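BrkA translocator (Bordetella pertussis, PDB 3QQ2) forms the outer-membrane pore through which the passenger domain of BrkA, an autotransporter that inhibits the classical complement pathway, reaches the cell surface. Local coordinates at residues A[28-33]-A[273-278]; A[42-47]-A[75-80]; A[190-195]-A[214-219]; A[241-246]-A[261-266]. The protein carries 1 engineered substitution. All coordinates share one frame; numbering follows the deposited sequence.

Overall arrangement
Four antiparallel strand pairings sample the wall of this beta-barrel. All four are surface contacts rather than parts of a solid core, as expected of a one-layer wall. Contact 1 pairs the first and last strands and so closes the ring; contacts 2, 3 and 4 lie within hairpins of consecutive strands. Strands 21-34 and 42-57 join contacts 1 and 2, whose centres are about 12 Å apart, while contact 4 touches both contact 1 and contact 3. Their chemistry differs: a serine-to-glutamate hydrogen bond and a tryptophan packing in contact 1, an arginine-tyrosine stack in contact 2, a bridging threonine in contact 3, and neighbouring glutamates in contact 4.

Contact 1 (A[28-33]-A[273-278]); sequences FSERQQ and PWSFHA
Glu30 and Ser275 face each other at a non-hydrogen-bonded position of two antiparallel strands, and the glutamate side chain can be traced along its partner. Its CB lies beside CB of Ser275, 3.8 Å away, and CG keeps to the same methylene. CG is anti to the backbone N (chi1 169°), and the chain runs on extended, bringing CD past the hydroxyl. At the tip, OE1 of Glu30 accepts a hydrogen bond of 2.6 Å from Ser275 OG on its anti lone pair, the one away from the other carboxylate oxygen. The other side of the sheet belongs to Trp274, whose indole is laid across Arg31. CB of Arg31 sits over one ring face, 3.7 Å from the centroid of the six-membered ring, as a CH-pi contact. Ser29 OG reaches the edge of that indole in its plane. Backbone bonds fasten the strands: Ser29 and Phe276 exchange a pair, and Arg31 N donates to Trp274 O over 2.8 Å. This is the seam of the barrel, where strand 21-34 meets strand 271-282. Strand 42-57 adjoins the former, with Asp43 in a weak, long ion pair to Arg31; strand 256-267 flanks the latter, where the Tyr262 ring meets that of Phe276.

Contact 2 (A[42-47]-A[75-80]); sequences YDQTVS and ADRTYP
Arg77 reaches across to Tyr42 and lays its guanidinium flat on the phenol ring, the planes only 13° apart. This stack is off-centre: CZ of Arg77 is 4.4 Å from the Tyr42 ring centroid, and NH1 lies above the rim rather than the middle. A bend at chi3 turns the guanidinium over the ring, and the aliphatic part of the chain adds contact, with CD of Arg77 3.5 Å from Tyr42 CD2. OE1 of Gln44 comes alongside, 3.0 Å from Arg77 NE, the amide and guanidinium planes 52° apart. Among the hydrogen bonds, Arg77 NH1 donates to Tyr79 OH at 3.0 Å, the oxygen lying 27° out of the guanidinium plane. The backbone is bonded most regularly at Thr45 and Asp76, which exchange N-H...O bonds, that from Asp76 N to Thr45 O measuring 2.8 Å; further along, Asp43 N donates to Thr78 O. Apolar packing is modest: CB of Tyr42 rests against CD1 of Tyr79 at 3.7 Å. The two strands form a hairpin. Strand 21-34 runs beside 42-47, with Gln32 against Gln44, and strand 86-100 flanks 75-78. Beyond them, Tyr119 of strand 104-120 touches Arg77, and Tyr79 OH is hydrogen-bonded to Ser175 O of the second subunit.

Contact 3 (A[190-195]-A[214-219]); sequences GRLGLR and LGWTQE
Thr217 OG1 stands between two polar groups of the opposing strand, giving one hydrogen bond and taking another. It donates to Gly190 O at 2.6 Å and accepts from NH1 of Arg191 at 2.8 Å, so the hydroxyl ties a main-chain carbonyl to a guanidinium. The arginine returns to its partner by folding: CG starts anti to the backbone N (chi1 -179°), and bends at chi2 and chi3 bring CD against Thr217 CB before NH1 reaches the hydroxyl, which lies 27° out of the guanidinium plane. One shell further out, NH2 of Arg191 forms a salt bridge with Glu161 OE1, and Glu243 makes a weak, long ion pair with Arg191 NE; these carboxylates would hold the guanidinium in place. On the other side of the sheet, Leu192 CG meets the edge of the Trp216 indole, 4.0 Å from CE3, the two side chains pointing the same way. The backbone sets this register, with paired bonds between Leu192 and Trp216 and between Leu194 and Leu214. At Gly193 and Gly215 the strands come close, their CA atoms 3.9 Å apart. Charged and hydroxyl groups on one face, with leucines and tryptophan on the surface of the other, are characteristic of a transmembrane beta-barrel hairpin with a hydrophilic pore.

Contact 4 (A[241-246]-A[261-266]); sequences RVELGA and SYEYAA
Val242, Leu244 and Ala246 each exchange two N-H...O bonds with Ala266, Tyr264 and Tyr262 respectively, a regular antiparallel pairing with strand directions at 158°. Between these positions, Glu243 and Glu263 send their side chains to the same face and lie at a slant to each other, the carboxylate planes 49° apart. OE1 of Glu243 comes within 3.3 Å of Glu263 OE2, a meeting of like charges that might raise the proton affinity of one of them. Arginines probably offset it: Arg241 NH2 forms a weak salt-bridged bond of 3.5 Å to Glu243 OE1, while Glu263 OE1 has Arg213 of strand 207-221 as its salt-bridge partner. This is one hairpin of the autotransporter translocator barrel, in which the polar face, consistent with the hydrophilic pore, is turned inward, while Val242, Leu244 and the tyrosines are on the outer face. Beside the glutamates, Ala265 CB fills in against Glu243 CB at 3.6 Å. The chain of Arg241 runs extended to NE, past that methyl at 3.8 Å and on toward Glu243. Across the strands, Gly245 CA lies 4.0 Å from Glu263 CA. Tyr262 points to the other face, its hydroxyl hydrogen-bonded to Pro273 O, where the chain turns a corner in strand 271-282.

Contact 1 (A[28-33]-A[273-278])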
loop_
_atom_site.group_PDB
_atom_site.type_symbol
_atom_site.label_atom_id
_atom_site.label_comp_id
_atom_site.label_asym_id
_atom_site.label_seq_id
_atom_site.Cartn_x
_atom_site.Cartn_y
_atom_site.Cartn_z
ATOM N N PHE A 28 -25.316 -19.295 -4.377
ATOM C CA PHE A 28 -24.455 -19.949 -3.385
ATOM C C PHE A 28 -23.890 -18.955 -2.401
ATOM O O PHE A 28 -23.835 -17.752 -2.681
ATOM C CB PHE A 28 -23.289 -20.677 -4.049
ATOM C CG PHE A 28 -22.270 -19.758 -4.671
ATOM C CD1 PHE A 28 -22.485 -19.195 -5.927
ATOM C CD2 PHE A 28 -21.091 -19.460 -4.012
ATOM C CE1 PHE A 28 -21.546 -18.346 -6.504
ATOM C CE2 PHE A 28 -20.154 -18.612 -4.598
ATOM C CZ PHE A 28 -20.389 -18.055 -5.840
ATOM N N SER A 29 -23.430 -19.471 -1.268
ATOM C CA SER A 29 -22.903 -18.647 -0.200
ATOM C C SER A 29 -22.125 -19.493 0.804
ATOM O O SER A 29 -22.642 -20.453 1.348
ATOM C CB SER A 29 -24.050 -17.947 0.497
ATOM O OG SER A 29 -23.595 -17.335 1.676
ATOM N N GLU A 30 -20.883 -19.132 1.069
ATOM C CA GLU A 30 -20.032 -19.977 1.889
ATOM C C GLU A 30 -19.231 -19.146 2.857
ATOM O O GLU A 30 -18.558 -18.223 2.425
ATOM C CB GLU A 30 -19.094 -20.745 0.970
ATOM C CG GLU A 30 -17.982 -21.453 1.659
ATOM C CD GLU A 30 -17.338 -22.482 0.769
ATOM O OE1 GLU A 30 -17.969 -23.547 0.531
ATOM O OE2 GLU A 30 -16.192 -22.229 0.317
ATOM N N ARG A 31 -19.287 -19.453 4.152
ATOM C CA ARG A 31 -18.435 -18.734 5.112
ATOM C C ARG A 31 -17.125 -19.434 5.418
ATOM O O ARG A 31 -17.103 -20.539 5.966
ATOM C CB ARG A 31 -19.146 -18.380 6.422
ATOM C CG ARG A 31 -18.317 -17.416 7.273
ATOM C CD ARG A 31 -19.015 -17.038 8.569
ATOM N NE ARG A 31 -18.238 -16.082 9.349
ATOM C CZ ARG A 31 -18.010 -14.825 8.970
ATOM N NH1 ARG A 31 -17.286 -14.011 9.736
ATOM N NH2 ARG A 31 -18.495 -14.375 7.816
ATOM N N GLN A 32 -16.027 -18.762 5.100
ATOM C CA GLN A 32 -14.722 -19.301 5.428
ATOM C C GLN A 32 -14.175 -18.616 6.651
ATOM O O GLN A 32 -14.268 -17.397 6.774
ATOM C CB GLN A 32 -13.784 -19.191 4.235
ATOM C CG GLN A 32 -14.205 -20.159 3.135
ATOM C CD GLN A 32 -13.729 -19.786 1.749
ATOM O OE1 GLN A 32 -12.524 -19.787 1.458
ATOM N NE2 GLN A 32 -14.683 -19.503 0.863
ATOM N N GLN A 33 -13.677 -19.428 7.584
ATOM C CA GLN A 33 -12.845 -18.968 8.694
ATOM C C GLN A 33 -11.454 -19.492 8.413
ATOM O O GLN A 33 -11.130 -20.631 8.752
ATOM C CB GLN A 33 -13.311 -19.537 10.029
ATOM C CG GLN A 33 -14.716 -19.182 10.440
ATOM C CD GLN A 33 -15.161 -19.951 11.669
ATOM O OE1 GLN A 33 -15.123 -21.187 11.710
ATOM N NE2 GLN A 33 -15.591 -19.217 12.680
ATOM N N PRO A 273 -17.741 -23.096 8.409
ATOM C CA PRO A 273 -18.868 -23.485 9.243
ATOM C C PRO A 273 -20.130 -23.730 8.445
ATOM O O PRO A 273 -20.987 -24.482 8.915
ATOM C CB PRO A 273 -19.057 -22.279 10.156
ATOM C CG PRO A 273 -17.722 -21.665 10.214
ATOM C CD PRO A 273 -17.176 -21.809 8.838
ATOM N N TRP A 274 -20.250 -23.096 7.269
ATOM C CA TRP A 274 -21.393 -23.317 6.369
ATOM C C TRP A 274 -21.174 -22.909 4.935
ATOM O O TRP A 274 -20.507 -21.942 4.656
ATOM C CB TRP A 274 -22.681 -22.677 6.893
ATOM C CG TRP A 274 -22.576 -21.263 7.271
ATOM C CD1 TRP A 274 -22.372 -20.767 8.523
ATOM C CD2 TRP A 274 -22.711 -20.133 6.404
ATOM N NE1 TRP A 274 -22.345 -19.385 8.492
ATOM C CE2 TRP A 274 -22.550 -18.971 7.202
ATOM C CE3 TRP A 274 -22.941 -19.982 5.027
ATOM C CZ2 TRP A 274 -22.612 -17.685 6.672
ATOM C CZ3 TRP A 274 -22.991 -18.695 4.496
ATOM C CH2 TRP A 274 -22.832 -17.565 5.322
ATOM N N SER A 275 -21.778 -23.662 4.028
ATOM C CA SER A 275 -21.652 -23.431 2.614
ATOM C C SER A 275 -22.907 -23.985 1.953
ATOM O O SER A 275 -23.106 -25.210 1.909
ATOM C CB SER A 275 -20.411 -24.151 2.093
ATOM O OG SER A 275 -20.449 -24.340 0.680
ATOM N N PHE A 276 -23.748 -23.080 1.451
ATOM C CA PHE A 276 -25.019 -23.421 0.796
ATOM C C PHE A 276 -24.941 -23.233 -0.712
ATOM O O PHE A 276 -24.308 -22.301 -1.185
ATOM C CB PHE A 276 -26.147 -22.554 1.348
ATOM C CG PHE A 276 -26.250 -22.565 2.853
ATOM C CD1 PHE A 276 -25.873 -21.448 3.601
ATOM C CD2 PHE A 276 -26.727 -23.695 3.535
ATOM C CE1 PHE A 276 -25.962 -21.453 5.017
ATOM C CE2 PHE A 276 -26.826 -23.712 4.953
ATOM C CZ PHE A 276 -26.445 -22.592 5.690
ATOM N N HIS A 277 -25.558 -24.143 -1.456
ATOM C CA HIS A 277 -25.757 -24.015 -2.896
ATOM C C HIS A 277 -27.212 -24.366 -3.180
ATOM O O HIS A 277 -27.736 -25.349 -2.658
ATOM C CB HIS A 277 -24.890 -25.000 -3.686
ATOM C CG HIS A 277 -23.412 -24.768 -3.589
ATOM N ND1 HIS A 277 -22.572 -25.591 -2.861
ATOM C CD2 HIS A 277 -22.609 -23.846 -4.174
ATOM C CE1 HIS A 277 -21.323 -25.164 -2.971
ATOM N NE2 HIS A 277 -21.318 -24.106 -3.765
ATOM N N ALA A 278 -27.862 -23.561 -4.007
ATOM C CA ALA A 278 -29.218 -23.841 -4.476
ATOM C C ALA A 278 -29.157 -23.671 -5.965
ATOM O O ALA A 278 -28.451 -22.794 -6.447
ATOM C CB ALA A 278 -30.198 -22.868 -3.892
#

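Contact 2 (A[42-47]-A[75-80])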
loop_
_atom_site.group_PDB
_atom_site.type_symbol
_atom_site.label_atom_id
_atom_site.label_comp_id
_atom_site.label_asym_id
_atom_site.label_seq_id
_atom_site.Cartn_x
_atom_site.Cartn_y
_atom_site.Cartn_z
ATOM N N TYR A 42 -8.369 -14.422 8.881
ATOM C CA TYR A 42 -9.492 -13.645 8.379
ATOM C C TYR A 42 -10.701 -14.530 8.122
ATOM O O TYR A 42 -10.561 -15.702 7.765
ATOM C CB TYR A 42 -9.132 -12.867 7.112
ATOM C CG TYR A 42 -8.665 -13.696 5.941
ATOM C CD1 TYR A 42 -7.315 -13.949 5.739
ATOM C CD2 TYR A 42 -9.566 -14.197 5.018
ATOM C CE1 TYR A 42 -6.877 -14.695 4.656
ATOM C CE2 TYR A 42 -9.140 -14.937 3.930
ATOM C CZ TYR A 42 -7.794 -15.183 3.760
ATOM O OH TYR A 42 -7.374 -15.920 2.681
ATOM N N ASP A 43 -11.886 -13.964 8.322
ATOM C CA ASP A 43 -13.122 -14.643 7.987
ATOM C C ASP A 43 -13.758 -13.952 6.800
ATOM O O ASP A 43 -13.944 -12.738 6.811
ATOM C CB ASP A 43 -14.077 -14.616 9.170
ATOM C CG ASP A 43 -13.586 -15.453 10.332
ATOM O OD1 ASP A 43 -14.436 -15.905 11.142
ATOM O OD2 ASP A 43 -12.356 -15.669 10.438
ATOM N N GLN A 44 -14.089 -14.707 5.769
ATOM C CA GLN A 44 -14.819 -14.105 4.695
ATOM C C GLN A 44 -16.091 -14.848 4.383
ATOM O O GLN A 44 -16.189 -16.065 4.575
ATOM C CB GLN A 44 -13.952 -13.999 3.454
ATOM C CG GLN A 44 -13.473 -15.335 2.935
ATOM C CD GLN A 44 -12.526 -15.228 1.764
ATOM O OE1 GLN A 44 -11.806 -14.233 1.617
ATOM N NE2 GLN A 44 -12.500 -16.272 0.930
ATOM N N THR A 45 -17.073 -14.088 3.912
ATOM C CA THR A 45 -18.289 -14.643 3.357
ATOM C C THR A 45 -18.264 -14.414 1.863
ATOM O O THR A 45 -18.250 -13.269 1.422
ATOM C CB THR A 45 -19.537 -13.980 3.934
ATOM O OG1 THR A 45 -19.520 -14.092 5.356
ATOM C CG2 THR A 45 -20.763 -14.670 3.421
ATOM N N VAL A 46 -18.256 -15.515 1.106
ATOM C CA VAL A 46 -18.296 -15.513 -0.359
ATOM C C VAL A 46 -19.703 -15.844 -0.856
ATOM O O VAL A 46 -20.183 -16.964 -0.612
ATOM C CB VAL A 46 -17.397 -16.602 -0.911
ATOM C CG1 VAL A 46 -17.102 -16.333 -2.353
ATOM C CG2 VAL A 46 -16.133 -16.646 -0.142
ATOM N N SER A 47 -20.352 -14.909 -1.563
ATOM C CA SER A 47 -21.694 -15.156 -2.117
ATOM C C SER A 47 -21.725 -15.012 -3.614
ATOM O O SER A 47 -21.029 -14.172 -4.137
ATOM C CB SER A 47 -22.711 -14.205 -1.511
ATOM O OG SER A 47 -23.284 -14.768 -0.333
ATOM N N ALA A 75 -17.430 -11.170 -2.248
ATOM C CA ALA A 75 -16.653 -11.645 -1.109
ATOM C C ALA A 75 -16.542 -10.508 -0.127
ATOM O O ALA A 75 -16.096 -9.427 -0.483
ATOM C CB ALA A 75 -15.279 -12.110 -1.547
ATOM N N ASP A 76 -16.969 -10.760 1.103
ATOM C CA ASP A 76 -16.910 -9.784 2.181
ATOM C C ASP A 76 -16.006 -10.267 3.326
ATOM O O ASP A 76 -16.356 -11.178 4.054
ATOM C CB ASP A 76 -18.326 -9.520 2.679
ATOM C CG ASP A 76 -18.389 -8.425 3.721
ATOM O OD1 ASP A 76 -19.523 -7.946 3.976
ATOM O OD2 ASP A 76 -17.320 -8.033 4.272
ATOM N N ARG A 77 -14.858 -9.627 3.492
ATOM C CA ARG A 77 -13.817 -10.115 4.398
ATOM C C ARG A 77 -13.656 -9.333 5.737
ATOM O O ARG A 77 -14.231 -8.262 5.925
ATOM C CB ARG A 77 -12.493 -10.184 3.637
ATOM C CG ARG A 77 -11.513 -11.170 4.210
ATOM C CD ARG A 77 -10.194 -11.141 3.498
ATOM N NE ARG A 77 -10.294 -11.689 2.155
ATOM C CZ ARG A 77 -9.248 -11.960 1.378
ATOM N NH1 ARG A 77 -8.005 -11.747 1.821
ATOM N NH2 ARG A 77 -9.449 -12.444 0.151
ATOM N N THR A 78 -12.875 -9.883 6.662
ATOM C CA THR A 78 -12.704 -9.295 7.984
ATOM C C THR A 78 -11.421 -9.799 8.620
ATOM O O THR A 78 -11.256 -11.004 8.784
ATOM C CB THR A 78 -13.871 -9.672 8.914
ATOM O OG1 THR A 78 -15.072 -9.076 8.426
ATOM C CG2 THR A 78 -13.623 -9.182 10.316
ATOM N N TYR A 79 -10.525 -8.867 8.960
ATOM C CA TYR A 79 -9.288 -9.146 9.700
ATOM C C TYR A 79 -9.579 -8.769 11.143
ATOM O O TYR A 79 -10.561 -8.066 11.384
ATOM C CB TYR A 79 -8.114 -8.346 9.128
ATOM C CG TYR A 79 -7.845 -8.651 7.670
ATOM C CD1 TYR A 79 -7.111 -9.781 7.294
ATOM C CD2 TYR A 79 -8.338 -7.827 6.671
ATOM C CE1 TYR A 79 -6.878 -10.079 5.959
ATOM C CE2 TYR A 79 -8.117 -8.118 5.339
ATOM C CZ TYR A 79 -7.385 -9.243 4.987
ATOM O OH TYR A 79 -7.168 -9.519 3.655
ATOM N N PRO A 80 -8.751 -9.244 12.111
ATOM C CA PRO A 80 -9.137 -9.199 13.551
ATOM C C PRO A 80 -9.564 -7.816 14.129
ATOM O O PRO A 80 -10.753 -7.473 14.086
ATOM C CB PRO A 80 -7.900 -9.785 14.266
ATOM C CG PRO A 80 -7.262 -10.670 13.225
ATOM C CD PRO A 80 -7.437 -9.902 11.934
#

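Contact 3 (A[190-195]-A[214-219])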
loop_
_atom_site.group_PDB
_atom_site.type_symbol
_atom_site.label_atom_id
_atom_site.label_comp_id
_atom_site.label_asym_id
_atom_site.label_seq_id
_atom_site.Cartn_x
_atom_site.Cartn_y
_atom_site.Cartn_z
ATOM N N GLY A 190 -6.924 -29.691 -6.179
ATOM C CA GLY A 190 -7.356 -31.082 -6.388
ATOM C C GLY A 190 -8.557 -31.300 -5.484
ATOM O O GLY A 190 -8.609 -30.726 -4.387
ATOM N N ARG A 191 -9.541 -32.081 -5.935
ATOM C CA ARG A 191 -10.644 -32.469 -5.052
ATOM C C ARG A 191 -11.216 -33.890 -5.234
ATOM O O ARG A 191 -11.645 -34.289 -6.323
ATOM C CB ARG A 191 -11.735 -31.412 -5.023
ATOM C CG ARG A 191 -12.902 -31.762 -4.102
ATOM C CD ARG A 191 -13.274 -30.613 -3.144
ATOM N NE ARG A 191 -14.011 -29.484 -3.742
ATOM C CZ ARG A 191 -13.445 -28.478 -4.410
ATOM N NH1 ARG A 191 -12.133 -28.458 -4.602
ATOM N NH2 ARG A 191 -14.189 -27.489 -4.900
ATOM N N LEU A 192 -11.189 -34.630 -4.119
ATOM C CA LEU A 192 -11.667 -36.006 -4.003
ATOM C C LEU A 192 -12.906 -36.045 -3.133
ATOM O O LEU A 192 -12.990 -35.317 -2.143
ATOM C CB LEU A 192 -10.596 -36.866 -3.354
ATOM C CG LEU A 192 -9.331 -37.144 -4.153
ATOM C CD1 LEU A 192 -8.677 -38.358 -3.551
ATOM C CD2 LEU A 192 -9.626 -37.407 -5.609
ATOM N N GLY A 193 -13.858 -36.898 -3.498
ATOM C CA GLY A 193 -15.128 -36.993 -2.799
ATOM C C GLY A 193 -15.980 -38.164 -3.246
ATOM O O GLY A 193 -15.727 -38.790 -4.286
ATOM N N LEU A 194 -17.001 -38.459 -2.446
ATOM C CA LEU A 194 -17.940 -39.525 -2.736
ATOM C C LEU A 194 -19.320 -39.152 -2.226
ATOM O O LEU A 194 -19.447 -38.677 -1.097
ATOM C CB LEU A 194 -17.470 -40.786 -2.038
ATOM C CG LEU A 194 -18.301 -42.055 -2.170
ATOM C CD1 LEU A 194 -17.909 -42.866 -3.401
ATOM C CD2 LEU A 194 -18.096 -42.866 -0.926
ATOM N N ARG A 195 -20.351 -39.349 -3.050
ATOM C CA ARG A 195 -21.738 -39.247 -2.553
ATOM C C ARG A 195 -22.515 -40.580 -2.574
ATOM O O ARG A 195 -22.348 -41.391 -3.487
ATOM C CB ARG A 195 -22.522 -38.081 -3.203
ATOM C CG ARG A 195 -22.786 -38.147 -4.708
ATOM C CD ARG A 195 -22.997 -36.711 -5.331
ATOM N NE ARG A 195 -24.398 -36.291 -5.536
ATOM C CZ ARG A 195 -25.146 -36.626 -6.594
ATOM N NH1 ARG A 195 -24.653 -37.413 -7.543
ATOM N NH2 ARG A 195 -26.402 -36.191 -6.703
ATOM N N LEU A 214 -19.105 -36.901 1.219
ATOM C CA LEU A 214 -17.826 -36.714 1.901
ATOM C C LEU A 214 -16.761 -36.307 0.921
ATOM O O LEU A 214 -16.624 -36.928 -0.136
ATOM C CB LEU A 214 -17.368 -37.983 2.597
ATOM C CG LEU A 214 -15.899 -37.988 3.050
ATOM C CD1 LEU A 214 -15.721 -37.479 4.479
ATOM C CD2 LEU A 214 -15.352 -39.374 2.912
ATOM N N GLY A 215 -15.989 -35.285 1.288
ATOM C CA GLY A 215 -14.977 -34.749 0.390
ATOM C C GLY A 215 -13.677 -34.304 1.018
ATOM O O GLY A 215 -13.641 -33.836 2.149
ATOM N N TRP A 216 -12.605 -34.457 0.263
ATOM C CA TRP A 216 -11.331 -33.884 0.618
ATOM C C TRP A 216 -10.916 -32.871 -0.451
ATOM O O TRP A 216 -11.202 -33.061 -1.646
ATOM C CB TRP A 216 -10.292 -34.984 0.705
ATOM C CG TRP A 216 -8.893 -34.512 0.956
ATOM C CD1 TRP A 216 -8.353 -34.117 2.156
ATOM C CD2 TRP A 216 -7.842 -34.422 -0.005
ATOM N NE1 TRP A 216 -7.032 -33.780 1.994
ATOM C CE2 TRP A 216 -6.690 -33.955 0.679
ATOM C CE3 TRP A 216 -7.757 -34.695 -1.379
ATOM C CZ2 TRP A 216 -5.470 -33.753 0.036
ATOM C CZ3 TRP A 216 -6.539 -34.491 -2.024
ATOM C CH2 TRP A 216 -5.414 -34.023 -1.312
ATOM N N THR A 217 -10.258 -31.792 -0.023
ATOM C CA THR A 217 -9.647 -30.868 -0.973
ATOM C C THR A 217 -8.447 -30.127 -0.407
ATOM O O THR A 217 -8.386 -29.816 0.786
ATOM C CB THR A 217 -10.661 -29.873 -1.569
ATOM O OG1 THR A 217 -10.154 -29.377 -2.810
ATOM C CG2 THR A 217 -10.931 -28.707 -0.632
ATOM N N GLN A 218 -7.493 -29.847 -1.283
ATOM C CA GLN A 218 -6.301 -29.120 -0.897
ATOM C C GLN A 218 -5.960 -28.086 -1.956
ATOM O O GLN A 218 -6.607 -28.026 -3.001
ATOM C CB GLN A 218 -5.130 -30.089 -0.707
ATOM C CG GLN A 218 -4.750 -30.878 -1.976
ATOM C CD GLN A 218 -3.298 -31.357 -1.969
ATOM O OE1 GLN A 218 -2.579 -31.186 -2.961
ATOM N NE2 GLN A 218 -2.859 -31.956 -0.849
ATOM N N GLU A 219 -4.921 -27.299 -1.687
ATOM C CA GLU A 219 -4.511 -26.209 -2.558
ATOM C C GLU A 219 -3.027 -26.037 -2.581
ATOM O O GLU A 219 -2.486 -25.656 -1.565
ATOM C CB GLU A 219 -5.010 -24.882 -1.991
ATOM C CG GLU A 219 -6.489 -24.624 -2.058
ATOM C CD GLU A 219 -6.799 -23.143 -2.155
ATOM O OE1 GLU A 219 -5.859 -22.317 -1.994
ATOM O OE2 GLU A 219 -7.986 -22.813 -2.396
#

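Contact 4 (A[241-246]-A[261-266])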
loop_
_atom_site.group_PDB
_atom_site.type_symbol
_atom_site.label_atom_id
_atom_site.label_comp_id
_atom_site.label_asym_id
_atom_site.label_seq_id
_atom_site.Cartn_x
_atom_site.Cartn_y
_atom_site.Cartn_z
ATOM N N ARG A 241 -8.020 -30.108 3.756
ATOM C CA ARG A 241 -9.258 -30.133 4.568
ATOM C C ARG A 241 -10.271 -31.161 4.116
ATOM O O ARG A 241 -10.244 -31.610 2.971
ATOM C CB ARG A 241 -9.966 -28.782 4.539
ATOM C CG ARG A 241 -10.491 -28.397 3.196
ATOM C CD ARG A 241 -11.334 -27.183 3.338
ATOM N NE ARG A 241 -12.248 -27.065 2.211
ATOM C CZ ARG A 241 -12.072 -26.244 1.185
ATOM N NH1 ARG A 241 -10.998 -25.442 1.140
ATOM N NH2 ARG A 241 -12.986 -26.241 0.208
ATOM N N VAL A 242 -11.193 -31.484 5.020
ATOM C CA VAL A 242 -12.204 -32.506 4.774
ATOM C C VAL A 242 -13.580 -31.881 4.848
ATOM O O VAL A 242 -13.816 -30.988 5.663
ATOM C CB VAL A 242 -12.077 -33.723 5.748
ATOM C CG1 VAL A 242 -12.440 -33.345 7.185
ATOM C CG2 VAL A 242 -12.926 -34.892 5.273
ATOM N N GLU A 243 -14.473 -32.344 3.978
ATOM C CA GLU A 243 -15.815 -31.783 3.893
ATOM C C GLU A 243 -16.947 -32.822 3.918
ATOM O O GLU A 243 -16.857 -33.916 3.323
ATOM C CB GLU A 243 -15.934 -30.790 2.721
ATOM C CG GLU A 243 -15.575 -31.351 1.351
ATOM C CD GLU A 243 -14.622 -30.487 0.543
ATOM O OE1 GLU A 243 -14.740 -29.238 0.549
ATOM O OE2 GLU A 243 -13.741 -31.069 -0.122
ATOM N N LEU A 244 -17.990 -32.445 4.658
ATOM C CA LEU A 244 -19.179 -33.255 4.937
ATOM C C LEU A 244 -20.402 -32.415 4.663
ATOM O O LEU A 244 -20.508 -31.279 5.138
ATOM C CB LEU A 244 -19.222 -33.675 6.406
ATOM C CG LEU A 244 -18.398 -34.875 6.875
ATOM C CD1 LEU A 244 -18.778 -36.135 6.098
ATOM C CD2 LEU A 244 -16.910 -34.591 6.770
ATOM N N GLY A 245 -21.333 -32.977 3.908
ATOM C CA GLY A 245 -22.529 -32.251 3.531
ATOM C C GLY A 245 -23.584 -33.188 3.012
ATOM O O GLY A 245 -23.366 -34.400 2.932
ATOM N N ALA A 246 -24.726 -32.621 2.655
ATOM C CA ALA A 246 -25.860 -33.387 2.190
ATOM C C ALA A 246 -26.645 -32.511 1.241
ATOM O O ALA A 246 -26.677 -31.293 1.415
ATOM C CB ALA A 246 -26.718 -33.766 3.358
ATOM N N SER A 261 -27.947 -28.058 -1.515
ATOM C CA SER A 261 -26.997 -28.798 -0.695
ATOM C C SER A 261 -26.461 -27.945 0.424
ATOM O O SER A 261 -26.448 -26.722 0.337
ATOM C CB SER A 261 -25.836 -29.334 -1.527
ATOM O OG SER A 261 -25.124 -28.282 -2.147
ATOM N N TYR A 262 -26.032 -28.607 1.490
ATOM C CA TYR A 262 -25.311 -27.947 2.557
ATOM C C TYR A 262 -23.964 -28.617 2.649
ATOM O O TYR A 262 -23.856 -29.814 2.386
ATOM C CB TYR A 262 -26.075 -28.062 3.868
ATOM C CG TYR A 262 -25.265 -27.706 5.093
ATOM C CD1 TYR A 262 -25.204 -28.582 6.181
ATOM C CD2 TYR A 262 -24.560 -26.499 5.175
ATOM C CE1 TYR A 262 -24.464 -28.274 7.327
ATOM C CE2 TYR A 262 -23.806 -26.180 6.316
ATOM C CZ TYR A 262 -23.766 -27.080 7.391
ATOM O OH TYR A 262 -23.025 -26.807 8.526
ATOM N N GLU A 263 -22.933 -27.833 2.965
ATOM C CA GLU A 263 -21.584 -28.363 3.160
ATOM C C GLU A 263 -20.861 -27.693 4.324
ATOM O O GLU A 263 -20.987 -26.484 4.534
ATOM C CB GLU A 263 -20.760 -28.251 1.886
ATOM C CG GLU A 263 -19.704 -29.315 1.806
ATOM C CD GLU A 263 -18.914 -29.314 0.492
ATOM O OE1 GLU A 263 -19.238 -30.130 -0.413
ATOM O OE2 GLU A 263 -17.953 -28.519 0.365
ATOM N N TYR A 264 -20.137 -28.514 5.084
ATOM C CA TYR A 264 -19.274 -28.082 6.175
ATOM C C TYR A 264 -17.874 -28.665 5.960
ATOM O O TYR A 264 -17.742 -29.805 5.513
ATOM C CB TYR A 264 -19.836 -28.555 7.519
ATOM C CG TYR A 264 -18.877 -28.349 8.675
ATOM C CD1 TYR A 264 -18.595 -29.370 9.593
ATOM C CD2 TYR A 264 -18.222 -27.120 8.841
ATOM C CE1 TYR A 264 -17.689 -29.148 10.670
ATOM C CE2 TYR A 264 -17.321 -26.898 9.890
ATOM C CZ TYR A 264 -17.061 -27.902 10.797
ATOM O OH TYR A 264 -16.170 -27.615 11.800
ATOM N N ALA A 265 -16.835 -27.878 6.249
ATOM C CA ALA A 265 -15.447 -28.341 6.128
ATOM C C ALA A 265 -14.516 -27.843 7.241
ATOM O O ALA A 265 -14.567 -26.676 7.658
ATOM C CB ALA A 265 -14.884 -27.982 4.790
ATOM N N ALA A 266 -13.663 -28.741 7.716
ATOM C CA ALA A 266 -12.616 -28.376 8.633
ATOM C C ALA A 266 -11.282 -28.831 8.058
ATOM O O ALA A 266 -11.203 -29.858 7.386
ATOM C CB ALA A 266 -12.867 -28.987 9.956
#